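Local coordinates for protein triosephosphate isomerase (Trichomonas vaginalis, PDB 4O4V) that probably catalyses the interconversion of D-glyceraldehyde 3-phosphate and dihydroxyacetone phosphate, a step of glycolysis and gluconeogenesis, as a homodimeric TIM barrel, at residues Thr90-Ser95 against Met120-Cys125; Phe114-Gly119 against Ala152-Lys157; Cys126-Ser131 against Glu140-Gln145. All coordinates share one frame; numbering follows the deposited sequence. Where two conformers were deposited one is given.

Contact 1: Thr90-Ser95 against Met120-Cys125; sequences TILGHS and MKIIYC
Thr90, Ile91 and Leu92 lie beside Ile122, Ile123 and Tyr124 as neighbouring parallel strands of the TIM barrel, with axes 4.7 Å apart and their N-to-C directions at 27°. Four backbone hydrogen bonds join them in the zigzag of a parallel pairing. Thr90 N donates to Lys121 O, and Thr90 O accepts from Ile123 N at 2.9 Å. Two residues further on, Leu92 N gives a bond of 2.8 Å to Ile123 O, while Leu92 O receives Cys125 N.

Apolar contacts divide between the two faces of the sheet. On the face turned to helix 105-117, Leu92 CD1 meets Ile122 CG2 at 3.9 Å, and Leu92 CB comes within 4.0 Å of Tyr124 CD2 at an oblique angle to the ring. Tyr124 rests on Leu108 and Ile122 on Ala112 of that helix. The opposite face points into the barrel, where Ile91 CG1 faces Ile123 CD1 at 4.2 Å; Ile91 also touches Asn9, and Ile123 touches Phe5, both of strand 5-9.

Sulfur contacts close the C-terminal end. Placed beside its own backbone N (chi1 -58°), Cys125 SG reaches Ile91 CG2 at 3.9 Å and stands oblique to the His94 ring, 5.2 Å from its centroid. His94 ND1 meanwhile caps Glu96 N. Arg98 bonds both Gly93 O and Cys125 O, two acceptors lying near each other.

The paired amides and arginine-bound carbonyls imply a core whose buried backbone polarity is largely met, which probably helps to hold the end of strand 89-92, where His94 is the N-cap of helix 95-99.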
loop_
_atom_site.group_PDB
_atom_site.type_symbol
_atom_site.label_atom_id
_atom_site.label_comp_id
_atom_site.label_asym_id
_atom_site.label_seq_id
_atom_site.Cartn_x
_atom_site.Cartn_y
_atom_site.Cartn_z
ATOM N N THR A 90 8.027 6.245 -9.608
ATOM C CA THR A 90 7.158 5.142 -9.202
ATOM C C THR A 90 6.914 4.196 -10.361
ATOM O O THR A 90 6.836 4.613 -11.527
ATOM C CB THR A 90 5.796 5.621 -8.634
ATOM O OG1 THR A 90 5.099 4.511 -8.037
ATOM C CG2 THR A 90 4.945 6.316 -9.653
ATOM N N ILE A 91 6.745 2.922 -10.036
ATOM C CA ILE A 91 6.127 1.940 -10.940
ATOM C C ILE A 91 4.626 2.108 -10.900
ATOM O O ILE A 91 4.070 2.398 -9.833
ATOM C CB ILE A 91 6.529 0.503 -10.534
ATOM C CG1 ILE A 91 8.058 0.341 -10.538
ATOM C CG2 ILE A 91 5.882 -0.560 -11.422
ATOM C CD1 ILE A 91 8.548 -0.970 -9.956
ATOM N N LEU A 92 3.964 1.911 -12.042
ATOM C CA LEU A 92 2.503 1.871 -12.129
ATOM C C LEU A 92 2.070 0.719 -12.993
ATOM O O LEU A 92 2.690 0.441 -14.020
ATOM C CB LEU A 92 1.954 3.175 -12.751
ATOM C CG LEU A 92 2.111 4.446 -11.928
ATOM C CD1 LEU A 92 1.573 5.628 -12.716
ATOM C CD2 LEU A 92 1.398 4.306 -10.612
ATOM N N GLY A 93 0.962 0.095 -12.619
ATOM C CA GLY A 93 0.327 -0.888 -13.483
ATOM C C GLY A 93 1.033 -2.223 -13.602
ATOM O O GLY A 93 0.784 -2.989 -14.531
ATOM N N HIS A 94 1.887 -2.548 -12.650
ATOM C CA HIS A 94 2.544 -3.845 -12.647
ATOM C C HIS A 94 1.495 -4.940 -12.706
ATOM O O HIS A 94 0.417 -4.834 -12.088
ATOM C CB HIS A 94 3.389 -3.994 -11.384
ATOM C CG HIS A 94 4.327 -5.134 -11.448
ATOM N ND1 HIS A 94 3.964 -6.429 -11.179
ATOM C CD2 HIS A 94 5.620 -5.164 -11.823
ATOM C CE1 HIS A 94 4.999 -7.208 -11.418
ATOM N NE2 HIS A 94 6.024 -6.456 -11.774
ATOM N N SER A 95 1.799 -5.997 -13.436
ATOM C CA SER A 95 0.880 -7.124 -13.574
ATOM C C SER A 95 0.322 -7.625 -12.240
ATOM O O SER A 95 -0.831 -8.050 -12.185
ATOM C CB SER A 95 1.550 -8.273 -14.331
ATOM O OG SER A 95 2.652 -8.819 -13.643
ATOM N N MET A 120 6.548 13.546 -10.663
ATOM C CA MET A 120 7.094 12.199 -10.694
ATOM C C MET A 120 7.468 11.806 -12.088
ATOM O O MET A 120 6.988 12.337 -13.088
ATOM C CB MET A 120 6.075 11.189 -10.221
ATOM C CG MET A 120 5.613 11.445 -8.832
ATOM S SD MET A 120 6.889 11.260 -7.580
ATOM C CE MET A 120 7.287 9.518 -7.598
ATOM N N LYS A 121 8.304 10.793 -12.123
ATOM C CA LYS A 121 8.550 9.999 -13.306
ATOM C C LYS A 121 7.969 8.620 -13.096
ATOM O O LYS A 121 7.920 8.146 -11.950
ATOM C CB LYS A 121 10.053 9.895 -13.554
ATOM C CG LYS A 121 10.740 11.246 -13.726
ATOM C CD LYS A 121 12.250 11.091 -13.903
ATOM C CE LYS A 121 12.953 12.442 -14.112
ATOM N NZ LYS A 121 14.342 12.219 -14.568
ATOM N N ILE A 122 7.514 7.970 -14.172
ATOM C CA ILE A 122 6.795 6.730 -14.053
ATOM C C ILE A 122 7.371 5.626 -14.905
ATOM O O ILE A 122 7.850 5.878 -16.032
ATOM C CB ILE A 122 5.279 6.884 -14.359
ATOM C CG1 ILE A 122 4.978 7.210 -15.819
ATOM C CG2 ILE A 122 4.653 7.928 -13.433
ATOM C CD1 ILE A 122 3.482 7.266 -16.175
ATOM N N ILE A 123 7.287 4.402 -14.397
ATOM C CA ILE A 123 7.535 3.191 -15.157
ATOM C C ILE A 123 6.178 2.522 -15.290
ATOM O O ILE A 123 5.660 1.929 -14.321
ATOM C CB ILE A 123 8.537 2.257 -14.482
ATOM C CG1 ILE A 123 9.884 2.940 -14.236
ATOM C CG2 ILE A 123 8.708 0.974 -15.299
ATOM C CD1 ILE A 123 10.754 2.217 -13.232
ATOM N N TYR A 124 5.560 2.662 -16.452
ATOM C CA TYR A 124 4.176 2.217 -16.679
ATOM C C TYR A 124 4.197 0.842 -17.341
ATOM O O TYR A 124 4.802 0.691 -18.420
ATOM C CB TYR A 124 3.436 3.227 -17.552
ATOM C CG TYR A 124 1.940 3.042 -17.569
ATOM C CD1 TYR A 124 1.338 2.185 -18.452
ATOM C CD2 TYR A 124 1.134 3.731 -16.672
ATOM C CE1 TYR A 124 -0.073 2.041 -18.474
ATOM C CE2 TYR A 124 -0.232 3.599 -16.697
ATOM C CZ TYR A 124 -0.826 2.755 -17.580
ATOM O OH TYR A 124 -2.208 2.687 -17.569
ATOM N N CYS A 125 3.581 -0.152 -16.726
ATOM C CA CYS A 125 3.659 -1.529 -17.182
ATOM C C CYS A 125 2.428 -1.958 -17.943
ATOM O O CYS A 125 1.318 -1.547 -17.631
ATOM C CB CYS A 125 3.826 -2.443 -15.953
ATOM S SG CYS A 125 5.264 -2.116 -14.921
#

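Contact 2: Phe114-Gly119 against Ala152-Lys157; sequences FALENG and AIPAGK
Leu116, on the last turn of helix 105-117, inserts its side chain against Ile153 and Pro154 of the loop that leads from helix 138-149 to strand 161-165. This is the tight part. Leu116 CD1 meets Ile153 CD1 at 3.6 Å, methyl against methyl with the two side chains crossing at a slant, and Leu116 CB sits 3.7 Å from Pro154 CD. The leucine and proline side chains cross at about a right angle, and Pro154 CD touches both CB and CD1 of Leu116. Leu116 also rests on Ile122 and Val161, which places this apolar cluster between the helix and the outer surface of the barrel strands.

Toward solvent the contact is looser and more polar. Glu117 comes no nearer to Pro154 than 4.2 Å, measured from Glu117 N to Pro154 CG, and its OE1 turns to a salt bridge with Lys113. Lys157 closes the type II turn that begins at Pro154. A bend at chi2 (-67°) is followed by an extended run that carries the ammonium group across to the helix end, where NZ lies 3.0 Å from Leu116 O in a weak hydrogen bond. A water accepts from Lys157 NZ at 2.9 Å and donates to Glu117 O at 3.2 Å.

Leu116 O also receives Gly119 N within the Schellman motif that ends the helix, with Gly119, at positive phi (86°), as its C-prime residue. The last carbonyls of a helix collect partial negative charge, so an ammonium group there would probably be favourable; the weak direct bond and the water bridge are consistent with a mainly electrostatic attraction between the ammonium group and the helix end, beside the leucine-proline packing.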
loop_
_atom_site.group_PDB
_atom_site.type_symbol
_atom_site.label_atom_id
_atom_site.label_comp_id
_atom_site.label_asym_id
_atom_site.label_seq_id
_atom_site.Cartn_x
_atom_site.Cartn_y
_atom_site.Cartn_z
ATOM N N PHE A 114 -1.818 11.959 -12.422
ATOM C CA PHE A 114 -1.570 12.618 -11.146
ATOM C C PHE A 114 -0.088 12.606 -10.801
ATOM O O PHE A 114 0.465 13.632 -10.393
ATOM C CB PHE A 114 -2.391 11.973 -10.033
ATOM C CG PHE A 114 -2.245 12.670 -8.729
ATOM C CD1 PHE A 114 -2.869 13.855 -8.516
ATOM C CD2 PHE A 114 -1.446 12.135 -7.715
ATOM C CE1 PHE A 114 -2.704 14.535 -7.323
ATOM C CE2 PHE A 114 -1.300 12.808 -6.534
ATOM C CZ PHE A 114 -1.918 13.999 -6.348
ATOM N N ALA A 115 0.574 11.471 -11.008
ATOM C CA ALA A 115 2.004 11.388 -10.699
ATOM C C ALA A 115 2.810 12.378 -11.565
ATOM O O ALA A 115 3.634 13.156 -11.051
ATOM C CB ALA A 115 2.502 9.980 -10.886
ATOM N N LEU A 116 2.562 12.355 -12.871
ATOM C CA LEU A 116 3.318 13.206 -13.804
ATOM C C LEU A 116 3.054 14.676 -13.546
ATOM O O LEU A 116 4.002 15.488 -13.541
ATOM C CB LEU A 116 3.007 12.834 -15.244
ATOM C CG LEU A 116 3.568 11.482 -15.671
ATOM C CD1 LEU A 116 2.899 11.011 -16.929
ATOM C CD2 LEU A 116 5.084 11.509 -15.816
ATOM N N GLU A 117 1.797 15.054 -13.304
ATOM C CA GLU A 117 1.520 16.468 -13.119
ATOM C C GLU A 117 2.082 16.968 -11.806
ATOM O O GLU A 117 2.246 18.186 -11.634
ATOM C CB GLU A 117 0.032 16.780 -13.346
ATOM C CG GLU A 117 -0.827 16.384 -12.263
ATOM C CD GLU A 117 -2.316 16.307 -12.640
ATOM O OE1 GLU A 117 -2.706 16.557 -13.802
ATOM O OE2 GLU A 117 -3.099 15.961 -11.742
ATOM N N ASN A 118 2.435 16.073 -10.889
ATOM C CA ASN A 118 3.048 16.427 -9.608
ATOM C C ASN A 118 4.550 16.157 -9.560
ATOM O O ASN A 118 5.138 16.084 -8.490
ATOM C CB ASN A 118 2.320 15.717 -8.459
ATOM C CG ASN A 118 0.998 16.357 -8.146
ATOM O OD1 ASN A 118 0.947 17.283 -7.322
ATOM N ND2 ASN A 118 -0.068 15.939 -8.800
ATOM N N GLY A 119 5.163 16.009 -10.724
ATOM C CA GLY A 119 6.612 15.984 -10.838
ATOM C C GLY A 119 7.304 14.645 -10.643
ATOM O O GLY A 119 8.512 14.621 -10.456
ATOM N N ALA A 152 -3.526 10.184 -20.672
ATOM C CA ALA A 152 -3.173 10.559 -19.305
ATOM C C ALA A 152 -1.892 11.375 -19.235
ATOM O O ALA A 152 -1.679 12.108 -18.273
ATOM C CB ALA A 152 -3.049 9.337 -18.431
ATOM N N ILE A 153 -1.022 11.255 -20.241
ATOM C CA ILE A 153 0.282 11.891 -20.165
ATOM C C ILE A 153 0.119 13.387 -20.395
ATOM O O ILE A 153 -0.269 13.826 -21.497
ATOM C CB ILE A 153 1.271 11.284 -21.191
ATOM C CG1 ILE A 153 1.310 9.748 -21.095
ATOM C CG2 ILE A 153 2.626 11.931 -21.033
ATOM C CD1 ILE A 153 1.501 9.191 -19.686
ATOM N N PRO A 154 0.416 14.247 -19.404
ATOM C CA PRO A 154 0.230 15.690 -19.645
ATOM C C PRO A 154 1.172 16.209 -20.680
ATOM O O PRO A 154 2.230 15.634 -20.965
ATOM C CB PRO A 154 0.529 16.327 -18.278
ATOM C CG PRO A 154 0.413 15.213 -17.292
ATOM C CD PRO A 154 0.821 13.969 -18.024
ATOM N N ALA A 155 0.762 17.329 -21.262
ATOM C CA ALA A 155 1.569 18.020 -22.251
ATOM C C ALA A 155 2.971 18.220 -21.702
ATOM O O ALA A 155 3.159 18.695 -20.575
ATOM C CB ALA A 155 0.938 19.370 -22.594
ATOM N N GLY A 156 3.969 17.818 -22.472
ATOM C CA GLY A 156 5.338 18.057 -22.052
ATOM C C GLY A 156 5.962 17.036 -21.118
ATOM O O GLY A 156 7.082 17.262 -20.663
ATOM N N LYS A 157 5.269 15.936 -20.822
ATOM C CA LYS A 157 5.733 14.997 -19.812
ATOM C C LYS A 157 6.268 13.679 -20.353
ATOM O O LYS A 157 6.623 12.807 -19.557
ATOM C CB LYS A 157 4.604 14.725 -18.812
ATOM C CG LYS A 157 4.282 15.872 -17.889
ATOM C CD LYS A 157 5.409 16.137 -16.941
ATOM C CE LYS A 157 5.035 17.173 -15.911
ATOM N NZ LYS A 157 6.059 17.226 -14.844
HETATM O O HOH W 1 5.154 18.922 -12.714
#

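Contact 3: Cys126-Ser131 against Glu140-Gln145; sequences CGEHLS and EFVSAQ
Gly127 and Val142 bring the two backbones nearest, CA to CA 5.8 Å, as the extended chain leaving strand 121-126 passes the side of helix 138-149. Gln145 makes the direct polar link: its OE1 accepts Gly127 N at 2.9 Å, nearly straight (164° at the hydrogen) and in the carbonyl plane on a lone pair. The other half of the same amide works through water, which accepts from Gln145 NE2 at 2.9 Å and donates to Gly127 O at 2.8 Å. One side-chain amide thus serves both the N-H and the carbonyl of this glycine, and the two links together should restrict rotation of the Gln145 amide.

In the alternating beta-alpha order of the TIM barrel, this is where a strand gives way to the loop and short helix 130-134 that precede helix 138-149; His129 is the N-cap of the short helix. Phe141, with CG anti to the backbone N (chi1 -176°), lays its ring alongside the loop: Phe141 CD2 touches Glu128 CB at 3.6 Å, and Phe141 CE2 approaches Gly127 O at 3.3 Å, oblique to the ring. Phe141 CZ lies near the plane of the His129 ring, at its edge, 4.3 Å from His129 ND1.

The two methyls of Val142 have separate partners: CG1 meets Cys126 SG at 4.0 Å, and CG2 lies against Gly127 CA and Glu128 OE1. The buried Glu128 carboxylate is satisfied elsewhere, by a salt bridge to Arg133 and a hydrogen bond to Tyr165, while His129 NE2 pairs with Asp99.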
loop_
_atom_site.group_PDB
_atom_site.type_symbol
_atom_site.label_atom_id
_atom_site.label_comp_id
_atom_site.label_asym_id
_atom_site.label_seq_id
_atom_site.Cartn_x
_atom_site.Cartn_y
_atom_site.Cartn_z
ATOM N N CYS A 126 2.648 -2.821 -18.939
ATOM C CA CYS A 126 1.585 -3.402 -19.743
ATOM C C CYS A 126 1.990 -4.822 -20.114
ATOM O O CYS A 126 3.119 -5.257 -19.786
ATOM C CB CYS A 126 1.427 -2.568 -21.011
ATOM S SG CYS A 126 2.832 -2.605 -22.163
ATOM N N GLY A 127 1.078 -5.576 -20.730
ATOM C CA GLY A 127 1.394 -6.916 -21.210
ATOM C C GLY A 127 0.175 -7.809 -21.234
ATOM O O GLY A 127 -0.740 -7.654 -20.429
ATOM N N GLU A 128 0.183 -8.763 -22.179
ATOM C CA GLU A 128 -0.951 -9.657 -22.386
ATOM C C GLU A 128 -0.800 -11.004 -21.697
ATOM O O GLU A 128 0.294 -11.477 -21.407
ATOM C CB GLU A 128 -1.211 -9.856 -23.882
ATOM C CG GLU A 128 -0.448 -10.970 -24.560
ATOM C CD GLU A 128 1.014 -10.726 -24.840
ATOM O OE1 GLU A 128 1.599 -9.703 -24.357
ATOM O OE2 GLU A 128 1.615 -11.560 -25.552
ATOM N N HIS A 129 -1.949 -11.620 -21.470
ATOM C CA HIS A 129 -2.072 -12.936 -20.852
ATOM C C HIS A 129 -2.081 -14.029 -21.909
ATOM O O HIS A 129 -2.115 -13.788 -23.122
ATOM C CB HIS A 129 -3.359 -13.014 -20.046
ATOM C CG HIS A 129 -3.398 -12.043 -18.913
ATOM N ND1 HIS A 129 -3.646 -10.700 -19.069
ATOM C CD2 HIS A 129 -3.196 -12.232 -17.591
ATOM C CE1 HIS A 129 -3.574 -10.098 -17.890
ATOM N NE2 HIS A 129 -3.318 -11.008 -16.977
ATOM N N LEU A 130 -2.053 -15.267 -21.429
ATOM C CA LEU A 130 -1.922 -16.411 -22.299
ATOM C C LEU A 130 -3.005 -16.526 -23.353
ATOM O O LEU A 130 -2.684 -16.845 -24.503
ATOM C CB LEU A 130 -1.839 -17.690 -21.468
ATOM C CG LEU A 130 -1.611 -18.980 -22.258
ATOM C CD1 LEU A 130 -0.350 -18.908 -22.997
ATOM C CD2 LEU A 130 -1.615 -20.172 -21.286
ATOM N N SER A 131 -4.270 -16.274 -23.017
ATOM C CA SER A 131 -5.317 -16.413 -24.011
ATOM C C SER A 131 -5.073 -15.510 -25.209
ATOM O O SER A 131 -5.209 -15.932 -26.338
ATOM C CB SER A 131 -6.711 -16.086 -23.429
ATOM O OG SER A 131 -7.100 -17.040 -22.480
ATOM N N GLU A 140 -3.053 -6.296 -30.258
ATOM C CA GLU A 140 -4.316 -5.632 -29.994
ATOM C C GLU A 140 -4.513 -5.378 -28.501
ATOM O O GLU A 140 -4.987 -4.309 -28.098
ATOM C CB GLU A 140 -5.496 -6.448 -30.550
ATOM C CG GLU A 140 -5.623 -6.448 -32.059
ATOM C CD GLU A 140 -4.725 -7.445 -32.778
ATOM O OE1 GLU A 140 -3.923 -8.164 -32.144
ATOM O OE2 GLU A 140 -4.839 -7.512 -34.026
ATOM N N PHE A 141 -4.195 -6.367 -27.669
ATOM C CA PHE A 141 -4.399 -6.215 -26.247
ATOM C C PHE A 141 -3.474 -5.115 -25.693
ATOM O O PHE A 141 -3.897 -4.260 -24.918
ATOM C CB PHE A 141 -4.143 -7.527 -25.508
ATOM C CG PHE A 141 -4.433 -7.448 -24.051
ATOM C CD1 PHE A 141 -5.728 -7.681 -23.587
ATOM C CD2 PHE A 141 -3.449 -7.106 -23.131
ATOM C CE1 PHE A 141 -6.012 -7.577 -22.243
ATOM C CE2 PHE A 141 -3.726 -7.012 -21.787
ATOM C CZ PHE A 141 -5.018 -7.251 -21.331
ATOM N N VAL A 142 -2.189 -5.177 -26.048
ATOM C CA VAL A 142 -1.216 -4.200 -25.564
ATOM C C VAL A 142 -1.543 -2.817 -26.118
ATOM O O VAL A 142 -1.471 -1.812 -25.391
ATOM C CB VAL A 142 0.193 -4.667 -25.884
ATOM C CG1 VAL A 142 1.200 -3.554 -25.654
ATOM C CG2 VAL A 142 0.554 -5.902 -25.083
ATOM N N SER A 143 -1.988 -2.735 -27.357
ATOM C CA SER A 143 -2.380 -1.434 -27.898
ATOM C C SER A 143 -3.519 -0.815 -27.100
ATOM O O SER A 143 -3.499 0.390 -26.829
ATOM C CB SER A 143 -2.757 -1.526 -29.373
ATOM O OG SER A 143 -2.920 -0.227 -29.948
ATOM N N ALA A 144 -4.528 -1.578 -26.726
ATOM C CA ALA A 144 -5.613 -1.019 -25.944
ATOM C C ALA A 144 -5.085 -0.453 -24.631
ATOM O O ALA A 144 -5.535 0.599 -24.185
ATOM C CB ALA A 144 -6.691 -2.078 -25.683
ATOM N N GLN A 145 -4.145 -1.157 -23.995
ATOM C CA GLN A 145 -3.576 -0.672 -22.741
ATOM C C GLN A 145 -2.809 0.634 -22.951
ATOM O O GLN A 145 -2.929 1.582 -22.156
ATOM C CB GLN A 145 -2.649 -1.714 -22.134
ATOM C CG GLN A 145 -3.354 -2.983 -21.676
ATOM C CD GLN A 145 -2.411 -3.915 -20.966
ATOM O OE1 GLN A 145 -1.337 -4.248 -21.494
ATOM N NE2 GLN A 145 -2.769 -4.317 -19.760
HETATM O O HOH W 2 -1.028 -6.069 -18.166
#

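Contacts 1 and 2 have centres 13 Å apart and touch directly: Met120 N lies 3.0 Å from Ala115 O, a probable hydrogen bond, and Ile122 CD1 packs on Leu116 CD1 at 3.9 Å. Contact 3 takes up the chain where contact 1 ends, at Cys125-Cys126, with centres 16 Å apart. Contacts 2 and 3 do not meet; their nearest atoms are about 9 Å apart, and they lie toward opposite ends of strand 121-126. In TIM barrels the active site sits at the C-terminal ends of the strands, the end where Ser95 bonds Glu166. The side chain of Phe141 in contact 3 is about 10 Å from a bound sodium ion, too far to coordinate it.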